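Auracyanin A (Chloroflexus aurantiacus, PDB 2AAN) binds a single copper ion in a cupredoxin fold and probably serves as a soluble electron acceptor for the membrane-bound alternative complex III. Local coordinates at residues G24-G27 and E28-A31; A80-A83 and A84-P88; C123-P126 and G127-P130. One frame throughout, in Å; residues are numbered along the deposited sequence.

Interaction 1 (G24-G27 and E28-A31); sequences GSKG and EELA
K26 offers its backbone N to A31 O, 2.8 Å away and nearly straight (166° at the hydrogen). The close-packed part of the contact gathers round this bond. The CA of S25 leans on the same oxygen in a CA-H...O contact, and the methyl of A31 lies 3.9 Å from K26 CB; a side chain this small lets the two backbones draw together. A second bond, from E29 N to K26 O at 2.9 Å, closes a type II' beta turn from K26 to E29, in the loop that leads out of strand 19-24 of this cupredoxin. G27 occupies the turn position with positive phi and psi near -124°, where a CB would collide with E28 N. E29 CB rests 3.2 Å from K26 O. S25 OG stands between its own N and carbonyl carbon (chi1 72°), from where it bonds to a lone pair of G27 O, in the carbonyl plane; the S25 side chain also packs on the copper ligand H58. G27 O also accepts a hydrogen bond from a water, whose other O-H goes to E29 O and so bridges the turn.

The other side is loose. K26 runs out extended to CE before bending, its ammonium led away into exposed surroundings, and the E29 carboxylate also departs from the turn. E28 is exposed too, but its OE2 is hydrogen-bonded to S53 OG.

Interaction 2 (A80-A83 and A84-P88); sequences AGPA and ANYLP
Y86 folds back over the peptide that joins G81 to P82. CB starts off pointing away from 80-83, but chi1 of -61° sets CG beside the residue's own N and swings the ring over the turn. CG then lies 3.9 Å from G81 O; CD2 is 3.6 Å from G81 C, and CE2 the same distance from P82 N, so that one face rests on the flat peptide, offset toward the rim. On the other flank CD1 and CE1 meet P82 CA. At the far end CZ and OH reach the proline ring, with OH 3.5 Å from P82 CB, and the hydroxyl is hydrogen-bonded to Q57 NE2. A tyrosine suits this place, having a flat apolar body for the peptide and proline and a polar tip.

Beneath the ring the chain leaves helix 67-80: G81 is the first residue to abandon helical angles, with a positive phi that glycine adopts easily, and P82-A83 begin a short 3-10 segment. G81 O is gripped from opposite faces of its plane, by Y86 N at 2.8 Å and by A84 N at 3.3 Å. N85 N bonds to P82 O at 2.9 Å, and with the Y86 N bond and the positive phi of N85 this makes a Schellman motif that ends the 3-10 turn. Farther back, the A80 methyl packs against A84 CB and comes within 3.3 Å of L87 O.

Interaction 3 (C123-P126 and G127-P130); sequences CTVP and GHYP. With CU (copper (II) ion), chain B.
The type 1 blue copper site takes three of its ligands from the loop joining strand 117-122 to strand 133-138: C123 and H128 meet here and M132 follows, while H58 comes from another part of the chain. C123 SG binds copper at 2.2 Å and H128 ND1 at 2.1 Å. With SG anti to the backbone N (chi1 170°), the cysteine reaches the metal while its sulfur also accepts a hydrogen bond from V125 N at 3.5 Å. A bond of this kind would be expected to draw some charge from the thiolate.

Besides the metal bond, H128 is held by its backbone and by one ring face. Its N-H points almost straight (168° at the hydrogen) at V125 O, with N 3.0 Å away. Meanwhile V125 CG1 lies over one face of the imidazole, 3.7 Å from the centroid and displaced toward CE1, in a CH-pi contact. The branched valine supplies an apolar surface without competing for the metal. G127, between them, has backbone angles that would jam a CB against P126 O. A water spans the loop, giving hydrogen bonds to C123 O and V125 O and accepting one from Y129 N. Y129 CB touches C123 O, but its ring leads away to helix 67-80, where OH bonds to E67. Such a Cys-to-Met loop between two strands is characteristic of the cupredoxins.

Along the chain come interaction 1 at the end of strand 19-24, interaction 2 at the end of helix 67-80 and interaction 3 between strands 117-122 and 133-138. Strand 19-24 belongs to the three-stranded sheet, whereas 117-122 and 133-138 are neighbours in the five-stranded one. Interaction 3 lies about 12 Å, centre to centre, from each of the others, which stand about 20 Å apart and do not touch. L30 CG of interaction 1 packs 4.0 Å from H128 CD2. From interaction 2, Y86 O probably accepts a hydrogen bond from T124 OG1, and Y86 CD2 meets P126 CD. The ligand loop therefore lies against two other loops that contribute to the surroundings of the copper.

Interaction 1 (G24-G27 and E28-A31)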
ATOM      1  N   GLY A  24       7.992  -3.832   4.602  1.00 17.67           N
ATOM      2  CA  GLY A  24       7.485  -5.183   4.685  1.00 19.05           C
ATOM      3  C   GLY A  24       6.353  -5.264   5.667  1.00 18.70           C
ATOM      4  O   GLY A  24       5.935  -4.271   6.223  1.00 16.86           O
ATOM      5  N   SER A  25       5.842  -6.464   5.849  1.00 14.10           N
ATOM      6  CA  SER A  25       4.927  -6.722   6.936  1.00  9.79           C
ATOM      7  C   SER A  25       5.773  -6.813   8.221  1.00 12.61           C
ATOM      8  O   SER A  25       6.929  -7.211   8.210  1.00 16.08           O
ATOM      9  CB  SER A  25       4.142  -7.982   6.697  1.00 13.07           C
ATOM     10  OG  SER A  25       4.941  -9.140   6.837  1.00 15.36           O
ATOM     11  N   LYS A  26       5.168  -6.469   9.335  1.00 14.79           N
ATOM     12  CA  LYS A  26       5.826  -6.628  10.629  1.00 13.09           C
ATOM     13  C   LYS A  26       5.620  -8.088  11.002  1.00 18.58           C
ATOM     14  O   LYS A  26       4.711  -8.441  11.736  1.00 16.63           O
ATOM     15  CB  LYS A  26       5.222  -5.677  11.629  1.00 14.74           C
ATOM     16  CG  LYS A  26       5.981  -5.653  12.953  1.00 23.97           C
ATOM     17  CD  LYS A  26       5.173  -5.027  14.053  1.00 24.85           C
ATOM     18  CE  LYS A  26       5.769  -5.347  15.422  1.00 23.16           C
ATOM     19  NZ  LYS A  26       7.110  -4.733  15.519  1.00 30.21           N
ATOM     20  N   GLY A  27       6.440  -8.955  10.420  1.00 20.76           N
ATOM     21  CA  GLY A  27       6.330 -10.411  10.659  1.00 20.00           C
ATOM     22  C   GLY A  27       4.939 -10.927  10.354  1.00 20.86           C
ATOM     23  O   GLY A  27       4.421 -10.733   9.252  1.00 16.17           O
ATOM     24  N   GLU A  28       4.327 -11.560  11.340  1.00 18.14           N
ATOM     25  CA  GLU A  28       3.010 -12.141  11.195  1.00 16.84           C
ATOM     26  C   GLU A  28       1.875 -11.173  11.554  1.00 22.91           C
ATOM     27  O   GLU A  28       0.709 -11.519  11.434  1.00 18.71           O
ATOM     28  CB  GLU A  28       2.904 -13.395  12.057  1.00 23.63           C
ATOM     29  CG  GLU A  28       3.880 -14.462  11.670  1.00 18.26           C
ATOM     30  CD  GLU A  28       3.649 -15.011  10.289  1.00 25.16           C
ATOM     31  OE1 GLU A  28       4.618 -15.587   9.743  1.00 36.19           O
ATOM     32  OE2 GLU A  28       2.516 -14.860   9.740  1.00 22.60           O
ATOM     33  N   GLU A  29       2.220  -9.949  11.945  1.00 19.80           N
ATOM     34  CA  GLU A  29       1.236  -8.976  12.402  1.00 16.92           C
ATOM     35  C   GLU A  29       0.537  -8.303  11.219  1.00 15.08           C
ATOM     36  O   GLU A  29       1.063  -8.267  10.119  1.00 13.05           O
ATOM     37  CB  GLU A  29       1.917  -7.877  13.219  1.00 20.13           C
ATOM     38  CG  GLU A  29       2.546  -8.369  14.504  1.00 32.30           C
ATOM     39  CD  GLU A  29       1.513  -8.916  15.472  1.00 49.56           C
ATOM     40  OE1 GLU A  29       0.375  -8.378  15.526  1.00 56.02           O
ATOM     41  OE2 GLU A  29       1.839  -9.886  16.187  1.00 61.83           O
ATOM     42  N   LEU A  30      -0.610  -7.701  11.514  1.00 15.31           N
ATOM     43  CA  LEU A  30      -1.379  -6.932  10.573  1.00 17.56           C
ATOM     44  C   LEU A  30      -0.866  -5.477  10.654  1.00 21.98           C
ATOM     45  O   LEU A  30      -1.528  -4.590  11.166  1.00 16.61           O
ATOM     46  CB  LEU A  30      -2.864  -7.035  10.893  1.00 20.43           C
ATOM     47  CG  LEU A  30      -3.595  -8.259  10.326  1.00 19.23           C
ATOM     48  CD1 LEU A  30      -2.810  -9.544  10.144  1.00 28.21           C
ATOM     49  CD2 LEU A  30      -4.858  -8.506  10.977  1.00 19.55           C
ATOM     50  N   ALA A  31       0.330  -5.271  10.118  1.00 18.75           N
ATOM     51  CA  ALA A  31       1.065  -4.017  10.261  1.00 14.37           C
ATOM     52  C   ALA A  31       2.147  -4.039   9.233  1.00 17.45           C
ATOM     53  O   ALA A  31       2.719  -5.109   8.948  1.00 16.15           O
ATOM     54  CB  ALA A  31       1.709  -3.909  11.644  1.00 13.85           C
TER
HETATM   55  O   HOH W   1       1.877 -10.190   8.479  1.00 11.17           O

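Interaction 2 (A80-A83 and A84-P88)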
ATOM      1  N   ALA A  80     -14.443  -7.401  -4.325  1.00 15.14           N
ATOM      2  CA  ALA A  80     -13.593  -7.432  -5.534  1.00 17.35           C
ATOM      3  C   ALA A  80     -12.799  -8.735  -5.667  1.00 20.92           C
ATOM      4  O   ALA A  80     -12.669  -9.278  -6.759  1.00 16.03           O
ATOM      5  CB  ALA A  80     -12.655  -6.291  -5.512  1.00 15.82           C
ATOM      6  N   GLY A  81     -12.220  -9.202  -4.558  1.00 19.67           N
ATOM      7  CA  GLY A  81     -11.505 -10.469  -4.522  1.00 12.33           C
ATOM      8  C   GLY A  81     -10.082 -10.418  -5.029  1.00 16.53           C
ATOM      9  O   GLY A  81      -9.639  -9.380  -5.491  1.00 16.66           O
ATOM     10  N   PRO A  82      -9.351 -11.548  -4.936  1.00 15.88           N
ATOM     11  CA  PRO A  82      -7.897 -11.522  -5.148  1.00 18.56           C
ATOM     12  C   PRO A  82      -7.436 -11.224  -6.585  1.00 23.06           C
ATOM     13  O   PRO A  82      -6.402 -10.564  -6.780  1.00 21.65           O
ATOM     14  CB  PRO A  82      -7.426 -12.900  -4.667  1.00 20.21           C
ATOM     15  CG  PRO A  82      -8.635 -13.751  -4.636  1.00 20.23           C
ATOM     16  CD  PRO A  82      -9.834 -12.872  -4.527  1.00 18.31           C
ATOM     17  N   ALA A  83      -8.201 -11.650  -7.581  1.00 21.91           N
ATOM     18  CA  ALA A  83      -7.790 -11.421  -8.954  1.00 27.46           C
ATOM     19  C   ALA A  83      -7.797  -9.922  -9.324  1.00 25.25           C
ATOM     20  O   ALA A  83      -7.118  -9.530 -10.259  1.00 33.08           O
ATOM     21  CB  ALA A  83      -8.645 -12.228  -9.904  1.00 30.19           C
ATOM     22  N   ALA A  84      -8.544  -9.107  -8.574  1.00 19.42           N
ATOM     23  CA  ALA A  84      -8.569  -7.648  -8.700  1.00 17.07           C
ATOM     24  C   ALA A  84      -7.760  -6.980  -7.598  1.00 15.17           C
ATOM     25  O   ALA A  84      -7.973  -5.799  -7.298  1.00 16.17           O
ATOM     26  CB  ALA A  84      -9.987  -7.149  -8.621  1.00 16.72           C
ATOM     27  N   ASN A  85      -6.872  -7.748  -6.966  1.00 17.06           N
ATOM     28  CA  ASN A  85      -6.012  -7.242  -5.903  1.00 18.45           C
ATOM     29  C   ASN A  85      -6.853  -6.678  -4.769  1.00 17.20           C
ATOM     30  O   ASN A  85      -6.439  -5.746  -4.110  1.00 17.76           O
ATOM     31  CB  ASN A  85      -5.043  -6.169  -6.463  1.00 16.36           C
ATOM     32  CG  ASN A  85      -3.755  -5.956  -5.586  1.00 19.07           C
ATOM     33  OD1 ASN A  85      -3.505  -6.656  -4.601  1.00 21.79           O
ATOM     34  ND2 ASN A  85      -2.943  -4.983  -5.979  1.00 16.22           N
ATOM     35  N   TYR A  86      -8.034  -7.253  -4.525  1.00 12.43           N
ATOM     36  CA  TYR A  86      -8.937  -6.729  -3.496  1.00 13.36           C
ATOM     37  C   TYR A  86      -9.047  -5.224  -3.637  1.00 16.89           C
ATOM     38  O   TYR A  86      -8.965  -4.492  -2.653  1.00 10.70           O
ATOM     39  CB  TYR A  86      -8.462  -7.104  -2.093  1.00 11.62           C
ATOM     40  CG  TYR A  86      -8.411  -8.604  -1.860  1.00 14.85           C
ATOM     41  CD1 TYR A  86      -7.213  -9.281  -1.887  1.00 15.92           C
ATOM     42  CD2 TYR A  86      -9.571  -9.340  -1.627  1.00 17.12           C
ATOM     43  CE1 TYR A  86      -7.160 -10.658  -1.661  1.00 12.90           C
ATOM     44  CE2 TYR A  86      -9.530 -10.729  -1.401  1.00 12.72           C
ATOM     45  CZ  TYR A  86      -8.300 -11.370  -1.431  1.00 12.12           C
ATOM     46  OH  TYR A  86      -8.238 -12.733  -1.223  1.00 13.46           O
ATOM     47  N   LEU A  87      -9.246  -4.765  -4.867  1.00 16.53           N
ATOM     48  CA  LEU A  87      -9.378  -3.327  -5.127  1.00 14.30           C
ATOM     49  C   LEU A  87     -10.481  -3.050  -6.121  1.00 15.74           C
ATOM     50  O   LEU A  87     -10.816  -3.904  -6.935  1.00 13.80           O
ATOM     51  CB  LEU A  87      -8.081  -2.787  -5.717  1.00 17.10           C
ATOM     52  CG  LEU A  87      -6.943  -2.492  -4.760  1.00 16.46           C
ATOM     53  CD1 LEU A  87      -5.765  -2.076  -5.620  1.00 19.95           C
ATOM     54  CD2 LEU A  87      -7.305  -1.405  -3.777  1.00 23.42           C
ATOM     55  N   PRO A  88     -11.056  -1.847  -6.049  1.00 14.63           N
ATOM     56  CA  PRO A  88     -11.996  -1.421  -7.089  1.00 16.21           C
ATOM     57  C   PRO A  88     -11.303  -1.099  -8.407  1.00 16.55           C
ATOM     58  O   PRO A  88     -10.146  -0.630  -8.429  1.00 15.97           O
ATOM     59  CB  PRO A  88     -12.609  -0.153  -6.510  1.00 14.52           C
ATOM     60  CG  PRO A  88     -11.582   0.375  -5.630  1.00 16.53           C
ATOM     61  CD  PRO A  88     -10.845  -0.807  -5.036  1.00 17.96           C
TER

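Interaction 3 (C123-P126 and G127-P130)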
ATOM      1  N   CYS A 123      -3.248  -1.684   3.333  1.00 14.97           N
ATOM      2  CA  CYS A 123      -3.386  -2.992   2.689  1.00 13.27           C
ATOM      3  C   CYS A 123      -4.871  -3.267   2.581  1.00 12.19           C
ATOM      4  O   CYS A 123      -5.573  -3.090   3.562  1.00 13.02           O
ATOM      5  CB  CYS A 123      -2.728  -4.052   3.533  1.00 14.14           C
ATOM      6  SG  CYS A 123      -3.039  -5.757   3.021  1.00 12.11           S
ATOM      7  N   THR A 124      -5.339  -3.717   1.428  1.00 13.42           N
ATOM      8  CA  THR A 124      -6.763  -4.015   1.237  1.00 11.06           C
ATOM      9  C   THR A 124      -7.116  -5.508   1.307  1.00 11.33           C
ATOM     10  O   THR A 124      -8.225  -5.897   0.979  1.00 12.64           O
ATOM     11  CB  THR A 124      -7.243  -3.443  -0.108  1.00 12.05           C
ATOM     12  OG1 THR A 124      -6.544  -4.072  -1.165  1.00 10.92           O
ATOM     13  CG2 THR A 124      -7.007  -1.946  -0.158  1.00 13.60           C
ATOM     14  N   VAL A 125      -6.207  -6.344   1.780  1.00 11.53           N
ATOM     15  CA  VAL A 125      -6.548  -7.741   2.006  1.00  9.84           C
ATOM     16  C   VAL A 125      -7.645  -7.770   3.112  1.00 12.78           C
ATOM     17  O   VAL A 125      -7.554  -7.027   4.085  1.00 11.91           O
ATOM     18  CB  VAL A 125      -5.279  -8.557   2.326  1.00  9.37           C
ATOM     19  CG1 VAL A 125      -5.612  -9.957   2.950  1.00 12.04           C
ATOM     20  CG2 VAL A 125      -4.387  -8.657   1.064  1.00 10.68           C
ATOM     21  N   PRO A 126      -8.712  -8.569   2.914  1.00 10.34           N
ATOM     22  CA  PRO A 126      -9.836  -8.562   3.831  1.00 10.38           C
ATOM     23  C   PRO A 126      -9.424  -8.577   5.297  1.00 12.26           C
ATOM     24  O   PRO A 126      -8.697  -9.457   5.721  1.00 10.97           O
ATOM     25  CB  PRO A 126     -10.595  -9.857   3.454  1.00 13.36           C
ATOM     26  CG  PRO A 126     -10.430  -9.916   1.986  1.00 13.07           C
ATOM     27  CD  PRO A 126      -8.986  -9.454   1.763  1.00 12.90           C
ATOM     28  N   GLY A 127      -9.920  -7.604   6.055  1.00 11.94           N
ATOM     29  CA  GLY A 127      -9.659  -7.543   7.489  1.00 15.79           C
ATOM     30  C   GLY A 127      -8.365  -6.874   7.937  1.00 13.00           C
ATOM     31  O   GLY A 127      -8.175  -6.637   9.141  1.00 15.00           O
ATOM     32  N   HIS A 128      -7.443  -6.569   7.032  1.00 14.07           N
ATOM     33  CA  HIS A 128      -6.132  -6.007   7.490  1.00 12.91           C
ATOM     34  C   HIS A 128      -6.186  -4.527   7.811  1.00 13.82           C
ATOM     35  O   HIS A 128      -5.570  -4.082   8.776  1.00 14.13           O
ATOM     36  CB  HIS A 128      -5.042  -6.293   6.481  1.00 12.70           C
ATOM     37  CG  HIS A 128      -4.732  -7.739   6.377  1.00  9.48           C
ATOM     38  ND1 HIS A 128      -3.604  -8.214   5.750  1.00 13.32           N
ATOM     39  CD2 HIS A 128      -5.403  -8.825   6.837  1.00 13.19           C
ATOM     40  CE1 HIS A 128      -3.599  -9.538   5.822  1.00  7.82           C
ATOM     41  NE2 HIS A 128      -4.668  -9.929   6.499  1.00 11.37           N
ATOM     42  N   TYR A 129      -6.915  -3.773   6.991  1.00 13.93           N
ATOM     43  CA  TYR A 129      -7.265  -2.386   7.300  1.00 12.55           C
ATOM     44  C   TYR A 129      -8.448  -2.483   8.237  1.00 15.16           C
ATOM     45  O   TYR A 129      -9.326  -3.335   8.016  1.00 14.81           O
ATOM     46  CB  TYR A 129      -7.611  -1.597   6.005  1.00  8.86           C
ATOM     47  CG  TYR A 129      -8.027  -0.166   6.289  1.00  9.33           C
ATOM     48  CD1 TYR A 129      -7.067   0.824   6.462  1.00 15.05           C
ATOM     49  CD2 TYR A 129      -9.349   0.155   6.543  1.00 14.48           C
ATOM     50  CE1 TYR A 129      -7.398   2.104   6.797  1.00 18.49           C
ATOM     51  CE2 TYR A 129      -9.713   1.472   6.897  1.00 19.38           C
ATOM     52  CZ  TYR A 129      -8.735   2.445   7.003  1.00 14.63           C
ATOM     53  OH  TYR A 129      -9.030   3.761   7.328  1.00 18.23           O
ATOM     54  N   PRO A 130      -8.545  -1.596   9.241  1.00 15.11           N
ATOM     55  CA  PRO A 130      -7.791  -0.365   9.534  1.00 12.48           C
ATOM     56  C   PRO A 130      -6.499  -0.508  10.302  1.00 10.78           C
ATOM     57  O   PRO A 130      -5.780   0.462  10.423  1.00 12.96           O
ATOM     58  CB  PRO A 130      -8.796   0.430  10.386  1.00 18.88           C
ATOM     59  CG  PRO A 130      -9.459  -0.643  11.182  1.00 19.60           C
ATOM     60  CD  PRO A 130      -9.636  -1.775  10.213  1.00 13.63           C
TER
HETATM   61 CU    CU B 140      -2.259  -7.089   4.617  1.00 13.33          CU
HETATM   62  O   HOH W   2      -7.858  -4.393   4.427  1.00 10.32           O